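Local coordinates for transcription factor E (Sulfolobus solfataricus, PDB 1Q1H), which helps initiate archaeal transcription by enhancing TATA-box recognition and RNA polymerase recruitment, its winged helix domain taking part in DNA binding within the preinitiation complex, at residues M1-L11 with W80-N88; L16-L27 with K53-V63. One frame throughout, in Å; residues are numbered along the deposited sequence.

In the fold
The chain starts with residues 1-11, which lead into helix 7-13, and ends, as modelled, at residues 80-88, which leave strand 77-81 and form a short helical turn. Contact 1 brings these two ends together and so closes a loop around almost the whole domain. Within that loop lies contact 2, between residues 16-27 and 53-63, which closes a shorter loop holding helix 36-41 and fixes helix 21-30 against helix 47-60 in the core. The contacts do not cross, but they adjoin: Phe62 and Leu24 of contact 2 meet Phe8 of contact 1, while Val63 touches Trp80. Together they join the terminal extensions to the winged helix core.

Contact 1 of 2, residues M1-L11 with W80-N88; sequences MVNAEDLFINL and WKPNIDQIN
The backbones of Phe8, at the start of helix 7-13, and Ile84, in the turn that follows strand 77-81, come within 7.1 Å at their CA atoms, with no hydrogen bond between the two segments. This apolar seam joins the N-terminal segment of the extended winged helix domain to its last modelled turn. Its centre is the Phe8 ring, which the first torsion, with CG anti to the backbone N (chi1 -168°), sends out from the helix toward the C-terminal turn. Ile84 sits over one face: its CB is 4.3 Å from the ring centroid and only 9° off the normal, a CH-pi contact. Ile87 comes obliquely, its CG1 lying 3.8 Å from Phe8 CD1, and on the other side of the ring's outline Pro82 CB is 4.2 Å from Phe8 CE2. Elsewhere the ring meets Phe62 and Leu24, which tie it to the core. With an alanine here, Ile84, Ile87 and Pro82 would probably lose the ring they all pack against, opening a gap between the N-terminal helix and the last turn. Past the ring, the CD1 tip of Ile84 reaches Met1 SD, 3.4 Å away, as well as Ala4 and Glu5. At the far end of the seam, Leu11 CD1 meets Ile87 CD1 at 4.3 Å, methyl against methyl.

Contact 2 of 2, residues L16-L27 with K53-V63; sequences LGDDVIDVLRIL and KLNLLEEQGFV
Leu16 CD1 lies 3.8 Å from Leu57 CG beside the place where helix 21-27 crosses helix 53-60 almost perpendicularly, the axes of these short segments 9.6 Å apart at an angle of -85°. This is the core of the winged helix fold, in which the first helix of the three-helix core packs across the third, which by its place in the fold corresponds to the recognition helix of related domains. Leu57 is a central bump: its isobutyl group enters a hollow walled by Leu16, Val20, Val23 and Leu24. Leu16, from the loop before the helix, straddles the ridge of helix 53-60, with CD1 on Leu57 and CD2 3.8 Å from Gln60 CG. One turn after Val20, Val23 is a forked bump that fits between three side chains. With chi1 at 153° its CG1 points away from the backbone N, faces Leu57 CD1 and crosses Leu54 at about a right angle, 3.6 Å from Leu54 CD2, while CG2 lies against the aliphatic part of Lys53, 3.6 Å from its CD. That lysine is buried along an extended chain: it runs past Val20 in the opposite direction and past the carbonyl of Asp19, to a salt bridge between its NZ and Asp49. Gly61, the first residue after helix 53-60, has a positive phi of 109° and turns the chain back, bringing Phe62 and Val63 against helix 21-27. Leu24 fills the hollow made there, its CD1 3.9 Å from Phe62 CB while its CD2 approaches the Phe62 ring obliquely. Val63 closes this end of the interface, its CG2 methyl set between two leucines, 3.5 Å from Leu24 CD1 and 3.4 Å from Leu27 CD1.

Contact 1 of 2, residues M1-L11 with W80-N88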
loop_
_atom_site.group_PDB
_atom_site.type_symbol
_atom_site.label_atom_id
_atom_site.label_comp_id
_atom_site.label_asym_id
_atom_site.label_seq_id
_atom_site.Cartn_x
_atom_site.Cartn_y
_atom_site.Cartn_z
ATOM N N MET A 1 17.665 -7.746 -4.504
ATOM C CA MET A 1 16.365 -7.229 -5.009
ATOM C C MET A 1 16.535 -6.604 -6.390
ATOM O O MET A 1 16.730 -7.317 -7.378
ATOM C CB MET A 1 15.809 -6.197 -4.031
ATOM C CG MET A 1 14.414 -5.712 -4.368
ATOM S SD MET A 1 13.624 -4.938 -2.951
ATOM C CE MET A 1 13.655 -6.278 -1.771
ATOM N N VAL A 2 16.460 -5.274 -6.454
ATOM C CA VAL A 2 16.616 -4.534 -7.713
ATOM C C VAL A 2 15.397 -4.694 -8.642
ATOM O O VAL A 2 14.596 -3.761 -8.817
ATOM C CB VAL A 2 17.916 -4.985 -8.456
ATOM C CG1 VAL A 2 18.095 -4.213 -9.757
ATOM C CG2 VAL A 2 19.118 -4.778 -7.547
ATOM N N ASN A 3 15.258 -5.875 -9.235
ATOM C CA ASN A 3 14.138 -6.132 -10.125
ATOM C C ASN A 3 12.964 -6.680 -9.339
ATOM O O ASN A 3 12.162 -7.437 -9.872
ATOM C CB ASN A 3 14.530 -7.137 -11.203
ATOM C CG ASN A 3 16.002 -7.456 -11.186
ATOM O OD1 ASN A 3 16.841 -6.556 -11.214
ATOM N ND2 ASN A 3 16.330 -8.743 -11.146
ATOM N N ALA A 4 12.866 -6.308 -8.067
ATOM C CA ALA A 4 11.765 -6.776 -7.236
ATOM C C ALA A 4 10.794 -5.645 -6.883
ATOM O O ALA A 4 9.689 -5.902 -6.415
ATOM C CB ALA A 4 12.305 -7.443 -5.969
ATOM N N GLU A 5 11.202 -4.394 -7.094
ATOM C CA GLU A 5 10.310 -3.267 -6.818
ATOM C C GLU A 5 9.554 -3.034 -8.117
ATOM O O GLU A 5 8.933 -1.996 -8.322
ATOM C CB GLU A 5 11.090 -2.001 -6.431
ATOM C CG GLU A 5 10.218 -0.906 -5.808
ATOM C CD GLU A 5 10.917 0.453 -5.710
ATOM O OE1 GLU A 5 11.287 1.020 -6.763
ATOM O OE2 GLU A 5 11.088 0.965 -4.580
ATOM N N ASP A 6 9.636 -4.027 -8.995
ATOM C CA ASP A 6 8.972 -4.011 -10.292
ATOM C C ASP A 6 8.292 -5.365 -10.479
ATOM O O ASP A 6 7.154 -5.445 -10.923
ATOM C CB ASP A 6 9.987 -3.762 -11.414
ATOM C CG ASP A 6 10.464 -2.315 -11.466
ATOM O OD1 ASP A 6 9.610 -1.405 -11.438
ATOM O OD2 ASP A 6 11.687 -2.085 -11.549
ATOM N N LEU A 7 8.999 -6.430 -10.134
ATOM C CA LEU A 7 8.439 -7.769 -10.224
ATOM C C LEU A 7 7.290 -7.784 -9.219
ATOM O O LEU A 7 6.509 -8.741 -9.131
ATOM C CB LEU A 7 9.508 -8.800 -9.838
ATOM C CG LEU A 7 9.101 -10.200 -9.367
ATOM C CD1 LEU A 7 8.353 -10.930 -10.475
ATOM C CD2 LEU A 7 10.357 -10.974 -8.946
ATOM N N PHE A 8 7.209 -6.693 -8.464
ATOM C CA PHE A 8 6.195 -6.507 -7.435
ATOM C C PHE A 8 5.053 -5.696 -8.046
ATOM O O PHE A 8 3.883 -6.068 -7.926
ATOM C CB PHE A 8 6.820 -5.766 -6.234
ATOM C CG PHE A 8 5.970 -5.770 -4.991
ATOM C CD1 PHE A 8 5.460 -6.965 -4.478
ATOM C CD2 PHE A 8 5.690 -4.578 -4.323
ATOM C CE1 PHE A 8 4.683 -6.974 -3.315
ATOM C CE2 PHE A 8 4.915 -4.572 -3.161
ATOM C CZ PHE A 8 4.413 -5.768 -2.658
ATOM N N ILE A 9 5.405 -4.600 -8.717
ATOM C CA ILE A 9 4.430 -3.728 -9.356
ATOM C C ILE A 9 3.872 -4.370 -10.619
ATOM O O ILE A 9 2.947 -3.853 -11.235
ATOM C CB ILE A 9 5.071 -2.374 -9.713
ATOM C CG1 ILE A 9 5.584 -1.710 -8.431
ATOM C CG2 ILE A 9 4.059 -1.468 -10.418
ATOM C CD1 ILE A 9 6.115 -0.310 -8.624
ATOM N N ASN A 10 4.445 -5.506 -10.993
ATOM C CA ASN A 10 4.022 -6.245 -12.176
ATOM C C ASN A 10 3.032 -7.335 -11.755
ATOM O O ASN A 10 1.976 -7.498 -12.368
ATOM C CB ASN A 10 5.256 -6.845 -12.870
ATOM C CG ASN A 10 4.900 -7.703 -14.069
ATOM O OD1 ASN A 10 4.123 -7.291 -14.940
ATOM N ND2 ASN A 10 5.478 -8.903 -14.128
ATOM N N LEU A 11 3.372 -8.079 -10.710
ATOM C CA LEU A 11 2.478 -9.117 -10.206
ATOM C C LEU A 11 1.189 -8.444 -9.751
ATOM O O LEU A 11 0.113 -9.039 -9.798
ATOM C CB LEU A 11 3.110 -9.851 -9.019
ATOM C CG LEU A 11 4.159 -10.923 -9.310
ATOM C CD1 LEU A 11 4.949 -11.210 -8.043
ATOM C CD2 LEU A 11 3.478 -12.188 -9.830
ATOM N N TRP A 80 -0.005 0.906 7.055
ATOM C CA TRP A 80 0.279 0.003 5.959
ATOM C C TRP A 80 1.747 -0.049 5.590
ATOM O O TRP A 80 2.490 0.917 5.785
ATOM C CB TRP A 80 -0.571 0.402 4.753
ATOM C CG TRP A 80 -2.001 0.457 5.123
ATOM C CD1 TRP A 80 -2.658 1.497 5.717
ATOM C CD2 TRP A 80 -2.943 -0.613 5.033
ATOM N NE1 TRP A 80 -3.957 1.135 6.008
ATOM C CE2 TRP A 80 -4.155 -0.156 5.596
ATOM C CE3 TRP A 80 -2.879 -1.915 4.535
ATOM C CZ2 TRP A 80 -5.287 -0.951 5.670
ATOM C CZ3 TRP A 80 -4.004 -2.705 4.605
ATOM C CH2 TRP A 80 -5.196 -2.221 5.170
ATOM N N LYS A 81 2.155 -1.194 5.061
ATOM C CA LYS A 81 3.528 -1.403 4.646
ATOM C C LYS A 81 3.441 -2.362 3.468
ATOM O O LYS A 81 2.446 -3.081 3.333
ATOM C CB LYS A 81 4.320 -2.040 5.798
ATOM C CG LYS A 81 5.815 -1.729 5.825
ATOM C CD LYS A 81 6.480 -2.317 7.070
ATOM C CE LYS A 81 8.009 -2.171 7.040
ATOM N NZ LYS A 81 8.681 -2.809 8.224
ATOM N N PRO A 82 4.452 -2.355 2.578
ATOM C CA PRO A 82 4.507 -3.230 1.404
ATOM C C PRO A 82 5.156 -4.564 1.780
ATOM O O PRO A 82 6.279 -4.586 2.281
ATOM C CB PRO A 82 5.378 -2.447 0.430
ATOM C CG PRO A 82 5.267 -1.049 0.884
ATOM C CD PRO A 82 5.315 -1.187 2.366
ATOM N N ASN A 83 4.466 -5.674 1.540
ATOM C CA ASN A 83 5.024 -6.980 1.879
ATOM C C ASN A 83 6.100 -7.457 0.901
ATOM O O ASN A 83 6.217 -8.658 0.637
ATOM C CB ASN A 83 3.910 -8.028 1.964
ATOM C CG ASN A 83 2.883 -7.691 3.022
ATOM O OD1 ASN A 83 3.142 -6.869 3.904
ATOM N ND2 ASN A 83 1.714 -8.331 2.952
ATOM N N ILE A 84 6.901 -6.531 0.380
ATOM C CA ILE A 84 7.939 -6.913 -0.559
ATOM C C ILE A 84 9.048 -7.806 0.047
ATOM O O ILE A 84 9.441 -8.805 -0.558
ATOM C CB ILE A 84 8.559 -5.676 -1.208
ATOM C CG1 ILE A 84 9.656 -6.100 -2.189
ATOM C CG2 ILE A 84 9.056 -4.737 -0.140
ATOM C CD1 ILE A 84 10.231 -4.957 -3.013
ATOM N N ASP A 85 9.556 -7.459 1.227
ATOM C CA ASP A 85 10.583 -8.275 1.864
ATOM C C ASP A 85 10.092 -9.714 1.921
ATOM O O ASP A 85 10.877 -10.654 1.814
ATOM C CB ASP A 85 10.863 -7.784 3.286
ATOM C CG ASP A 85 12.152 -6.988 3.393
ATOM O OD1 ASP A 85 13.224 -7.536 3.047
ATOM O OD2 ASP A 85 12.094 -5.817 3.828
ATOM N N GLN A 86 8.787 -9.888 2.104
ATOM C CA GLN A 86 8.213 -11.230 2.151
ATOM C C GLN A 86 8.270 -11.818 0.737
ATOM O O GLN A 86 8.266 -13.038 0.555
ATOM C CB GLN A 86 6.764 -11.182 2.669
ATOM C CG GLN A 86 6.650 -10.821 4.158
ATOM C CD GLN A 86 5.208 -10.628 4.642
ATOM O OE1 GLN A 86 4.366 -11.521 4.529
ATOM N NE2 GLN A 86 4.929 -9.454 5.196
ATOM N N ILE A 87 8.333 -10.936 -0.259
ATOM C CA ILE A 87 8.414 -11.361 -1.650
ATOM C C ILE A 87 9.774 -12.006 -1.879
ATOM O O ILE A 87 10.006 -12.666 -2.895
ATOM C CB ILE A 87 8.199 -10.163 -2.619
ATOM C CG1 ILE A 87 6.818 -10.275 -3.275
ATOM C CG2 ILE A 87 9.288 -10.112 -3.676
ATOM C CD1 ILE A 87 6.601 -11.567 -4.070
ATOM N N ASN A 88 10.672 -11.811 -0.920
ATOM C CA ASN A 88 12.001 -12.406 -0.988
ATOM C C ASN A 88 12.210 -13.166 0.308
ATOM O O ASN A 88 11.975 -14.398 0.313
ATOM C CB ASN A 88 13.075 -11.331 -1.111
ATOM C CG ASN A 88 12.668 -10.210 -2.029
ATOM O OD1 ASN A 88 12.171 -10.442 -3.131
ATOM N ND2 ASN A 88 12.882 -8.978 -1.584
#

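Contact 2 of 2, residues L16-L27 with K53-V63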
loop_
_atom_site.group_PDB
_atom_site.type_symbol
_atom_site.label_atom_id
_atom_site.label_comp_id
_atom_site.label_asym_id
_atom_site.label_seq_id
_atom_site.Cartn_x
_atom_site.Cartn_y
_atom_site.Cartn_z
ATOM N N LEU A 16 -4.586 -6.862 -10.155
ATOM C CA LEU A 16 -5.602 -5.872 -9.833
ATOM C C LEU A 16 -5.651 -4.778 -10.886
ATOM O O LEU A 16 -5.171 -4.944 -12.004
ATOM C CB LEU A 16 -5.322 -5.236 -8.464
ATOM C CG LEU A 16 -5.100 -6.133 -7.240
ATOM C CD1 LEU A 16 -4.609 -5.269 -6.117
ATOM C CD2 LEU A 16 -6.361 -6.860 -6.851
ATOM N N GLY A 17 -6.227 -3.644 -10.523
ATOM C CA GLY A 17 -6.308 -2.565 -11.484
ATOM C C GLY A 17 -4.957 -1.954 -11.800
ATOM O O GLY A 17 -3.975 -2.648 -12.068
ATOM N N ASP A 18 -4.954 -0.628 -11.789
ATOM C CA ASP A 18 -3.795 0.205 -12.022
ATOM C C ASP A 18 -4.053 1.294 -10.999
ATOM O O ASP A 18 -3.133 1.953 -10.511
ATOM C CB ASP A 18 -3.824 0.785 -13.426
ATOM C CG ASP A 18 -3.701 -0.279 -14.492
ATOM O OD1 ASP A 18 -4.322 -1.350 -14.314
ATOM O OD2 ASP A 18 -2.998 -0.043 -15.509
ATOM N N ASP A 19 -5.336 1.459 -10.678
ATOM C CA ASP A 19 -5.774 2.430 -9.687
ATOM C C ASP A 19 -5.034 2.018 -8.427
ATOM O O ASP A 19 -4.662 2.856 -7.597
ATOM C CB ASP A 19 -7.280 2.311 -9.432
ATOM C CG ASP A 19 -8.131 2.872 -10.564
ATOM O OD1 ASP A 19 -7.823 2.613 -11.755
ATOM O OD2 ASP A 19 -9.132 3.560 -10.249
ATOM N N VAL A 20 -4.824 0.709 -8.310
ATOM C CA VAL A 20 -4.138 0.113 -7.173
ATOM C C VAL A 20 -2.620 0.312 -7.222
ATOM O O VAL A 20 -2.019 0.793 -6.255
ATOM C CB VAL A 20 -4.482 -1.402 -7.082
ATOM C CG1 VAL A 20 -3.281 -2.200 -6.615
ATOM C CG2 VAL A 20 -5.654 -1.612 -6.121
ATOM N N ILE A 21 -2.010 -0.052 -8.348
ATOM C CA ILE A 21 -0.566 0.075 -8.523
ATOM C C ILE A 21 -0.041 1.435 -8.087
ATOM O O ILE A 21 1.090 1.546 -7.622
ATOM C CB ILE A 21 -0.157 -0.184 -9.992
ATOM C CG1 ILE A 21 0.035 -1.684 -10.223
ATOM C CG2 ILE A 21 1.135 0.549 -10.323
ATOM C CD1 ILE A 21 -1.201 -2.520 -10.013
ATOM N N ASP A 22 -0.860 2.469 -8.235
ATOM C CA ASP A 22 -0.458 3.818 -7.832
ATOM C C ASP A 22 -0.225 3.898 -6.331
ATOM O O ASP A 22 0.696 4.579 -5.878
ATOM C CB ASP A 22 -1.528 4.826 -8.232
ATOM C CG ASP A 22 -1.816 4.795 -9.713
ATOM O OD1 ASP A 22 -0.954 5.248 -10.502
ATOM O OD2 ASP A 22 -2.901 4.300 -10.086
ATOM N N VAL A 23 -1.062 3.199 -5.567
ATOM C CA VAL A 23 -0.943 3.187 -4.114
ATOM C C VAL A 23 0.319 2.462 -3.675
ATOM O O VAL A 23 1.131 3.014 -2.923
ATOM C CB VAL A 23 -2.172 2.513 -3.453
ATOM C CG1 VAL A 23 -1.783 1.905 -2.101
ATOM C CG2 VAL A 23 -3.287 3.553 -3.257
ATOM N N LEU A 24 0.480 1.230 -4.153
ATOM C CA LEU A 24 1.644 0.413 -3.810
ATOM C C LEU A 24 2.917 1.224 -3.994
ATOM O O LEU A 24 3.889 1.046 -3.263
ATOM C CB LEU A 24 1.696 -0.831 -4.694
ATOM C CG LEU A 24 2.454 -2.034 -4.137
ATOM C CD1 LEU A 24 1.825 -2.443 -2.826
ATOM C CD2 LEU A 24 2.422 -3.201 -5.130
ATOM N N ARG A 25 2.887 2.123 -4.973
ATOM C CA ARG A 25 4.011 2.988 -5.295
ATOM C C ARG A 25 4.482 3.859 -4.132
ATOM O O ARG A 25 5.551 3.608 -3.574
ATOM C CB ARG A 25 3.654 3.874 -6.492
ATOM C CG ARG A 25 3.765 3.169 -7.839
ATOM C CD ARG A 25 5.169 2.620 -8.030
ATOM N NE ARG A 25 6.191 3.641 -7.819
ATOM C CZ ARG A 25 7.421 3.392 -7.375
ATOM N NH1 ARG A 25 7.797 2.151 -7.087
ATOM N NH2 ARG A 25 8.279 4.391 -7.221
ATOM N N ILE A 26 3.699 4.882 -3.786
ATOM C CA ILE A 26 4.039 5.785 -2.678
ATOM C C ILE A 26 4.649 4.989 -1.525
ATOM O O ILE A 26 5.611 5.422 -0.891
ATOM C CB ILE A 26 2.791 6.520 -2.111
ATOM C CG1 ILE A 26 2.233 7.528 -3.121
ATOM C CG2 ILE A 26 3.168 7.242 -0.828
ATOM C CD1 ILE A 26 1.770 6.917 -4.428
ATOM N N LEU A 27 4.061 3.829 -1.253
ATOM C CA LEU A 27 4.537 2.961 -0.193
ATOM C C LEU A 27 5.973 2.565 -0.496
ATOM O O LEU A 27 6.885 2.891 0.263
ATOM C CB LEU A 27 3.650 1.708 -0.094
ATOM C CG LEU A 27 2.240 1.815 0.505
ATOM C CD1 LEU A 27 1.519 0.495 0.361
ATOM C CD2 LEU A 27 2.325 2.195 1.970
ATOM N N LYS A 53 -8.275 0.815 -2.265
ATOM C CA LYS A 53 -7.159 0.184 -2.945
ATOM C C LYS A 53 -6.417 -0.677 -1.943
ATOM O O LYS A 53 -6.276 -1.885 -2.135
ATOM C CB LYS A 53 -6.232 1.242 -3.547
ATOM C CG LYS A 53 -6.787 1.835 -4.845
ATOM C CD LYS A 53 -6.322 3.257 -5.082
ATOM C CE LYS A 53 -7.148 3.900 -6.179
ATOM N NZ LYS A 53 -6.755 5.317 -6.445
ATOM N N LEU A 54 -5.967 -0.069 -0.855
ATOM C CA LEU A 54 -5.249 -0.818 0.165
ATOM C C LEU A 54 -5.854 -2.187 0.519
ATOM O O LEU A 54 -5.136 -3.182 0.510
ATOM C CB LEU A 54 -5.100 0.031 1.426
ATOM C CG LEU A 54 -4.118 1.193 1.297
ATOM C CD1 LEU A 54 -4.188 2.096 2.524
ATOM C CD2 LEU A 54 -2.721 0.639 1.127
ATOM N N ASN A 55 -7.151 -2.272 0.808
ATOM C CA ASN A 55 -7.721 -3.572 1.175
ATOM C C ASN A 55 -7.730 -4.588 0.045
ATOM O O ASN A 55 -7.735 -5.784 0.305
ATOM C CB ASN A 55 -9.149 -3.440 1.713
ATOM C CG ASN A 55 -9.271 -2.432 2.843
ATOM O OD1 ASN A 55 -8.279 -2.027 3.449
ATOM N ND2 ASN A 55 -10.500 -2.026 3.133
ATOM N N LEU A 56 -7.754 -4.108 -1.202
ATOM C CA LEU A 56 -7.756 -4.969 -2.396
ATOM C C LEU A 56 -6.403 -5.653 -2.576
ATOM O O LEU A 56 -6.335 -6.833 -2.900
ATOM C CB LEU A 56 -8.073 -4.145 -3.648
ATOM C CG LEU A 56 -9.505 -4.104 -4.191
ATOM C CD1 LEU A 56 -9.634 -2.923 -5.093
ATOM C CD2 LEU A 56 -9.855 -5.375 -4.956
ATOM N N LEU A 57 -5.333 -4.884 -2.382
ATOM C CA LEU A 57 -3.960 -5.378 -2.481
ATOM C C LEU A 57 -3.759 -6.281 -1.277
ATOM O O LEU A 57 -3.315 -7.424 -1.401
ATOM C CB LEU A 57 -2.970 -4.213 -2.390
ATOM C CG LEU A 57 -2.767 -3.204 -3.523
ATOM C CD1 LEU A 57 -2.492 -1.829 -2.925
ATOM C CD2 LEU A 57 -1.598 -3.631 -4.400
ATOM N N GLU A 58 -4.091 -5.734 -0.108
ATOM C CA GLU A 58 -3.973 -6.434 1.165
ATOM C C GLU A 58 -4.509 -7.838 1.004
ATOM O O GLU A 58 -3.876 -8.803 1.401
ATOM C CB GLU A 58 -4.750 -5.676 2.247
ATOM C CG GLU A 58 -4.787 -6.338 3.622
ATOM C CD GLU A 58 -5.699 -7.556 3.667
ATOM O OE1 GLU A 58 -6.878 -7.441 3.269
ATOM O OE2 GLU A 58 -5.240 -8.629 4.108
ATOM N N GLU A 59 -5.679 -7.938 0.399
ATOM C CA GLU A 59 -6.329 -9.219 0.156
ATOM C C GLU A 59 -5.431 -10.150 -0.648
ATOM O O GLU A 59 -5.426 -11.356 -0.424
ATOM C CB GLU A 59 -7.636 -8.974 -0.593
ATOM C CG GLU A 59 -8.277 -10.188 -1.184
ATOM C CD GLU A 59 -9.229 -9.805 -2.299
ATOM O OE1 GLU A 59 -8.747 -9.289 -3.338
ATOM O OE2 GLU A 59 -10.453 -10.007 -2.138
ATOM N N GLN A 60 -4.671 -9.591 -1.583
ATOM C CA GLN A 60 -3.777 -10.395 -2.408
ATOM C C GLN A 60 -2.451 -10.637 -1.712
ATOM O O GLN A 60 -1.818 -11.680 -1.913
ATOM C CB GLN A 60 -3.540 -9.716 -3.751
ATOM C CG GLN A 60 -4.828 -9.418 -4.467
ATOM C CD GLN A 60 -5.695 -10.640 -4.585
ATOM O OE1 GLN A 60 -6.914 -10.565 -4.456
ATOM N NE2 GLN A 60 -5.072 -11.780 -4.834
ATOM N N GLY A 61 -2.032 -9.669 -0.899
ATOM C CA GLY A 61 -0.790 -9.815 -0.163
ATOM C C GLY A 61 0.346 -8.932 -0.625
ATOM O O GLY A 61 1.510 -9.318 -0.515
ATOM N N PHE A 62 0.017 -7.746 -1.129
ATOM C CA PHE A 62 1.036 -6.815 -1.598
ATOM C C PHE A 62 1.239 -5.756 -0.548
ATOM O O PHE A 62 2.034 -4.837 -0.721
ATOM C CB PHE A 62 0.618 -6.154 -2.916
ATOM C CG PHE A 62 0.541 -7.106 -4.073
ATOM C CD1 PHE A 62 -0.522 -7.991 -4.192
ATOM C CD2 PHE A 62 1.542 -7.138 -5.023
ATOM C CE1 PHE A 62 -0.584 -8.893 -5.241
ATOM C CE2 PHE A 62 1.491 -8.033 -6.074
ATOM C CZ PHE A 62 0.426 -8.914 -6.185
ATOM N N VAL A 63 0.509 -5.900 0.549
ATOM C CA VAL A 63 0.578 -4.967 1.665
ATOM C C VAL A 63 0.038 -5.645 2.927
ATOM O O VAL A 63 -0.768 -6.572 2.852
ATOM C CB VAL A 63 -0.262 -3.672 1.354
ATOM C CG1 VAL A 63 -0.590 -2.947 2.626
ATOM C CG2 VAL A 63 0.523 -2.716 0.434
#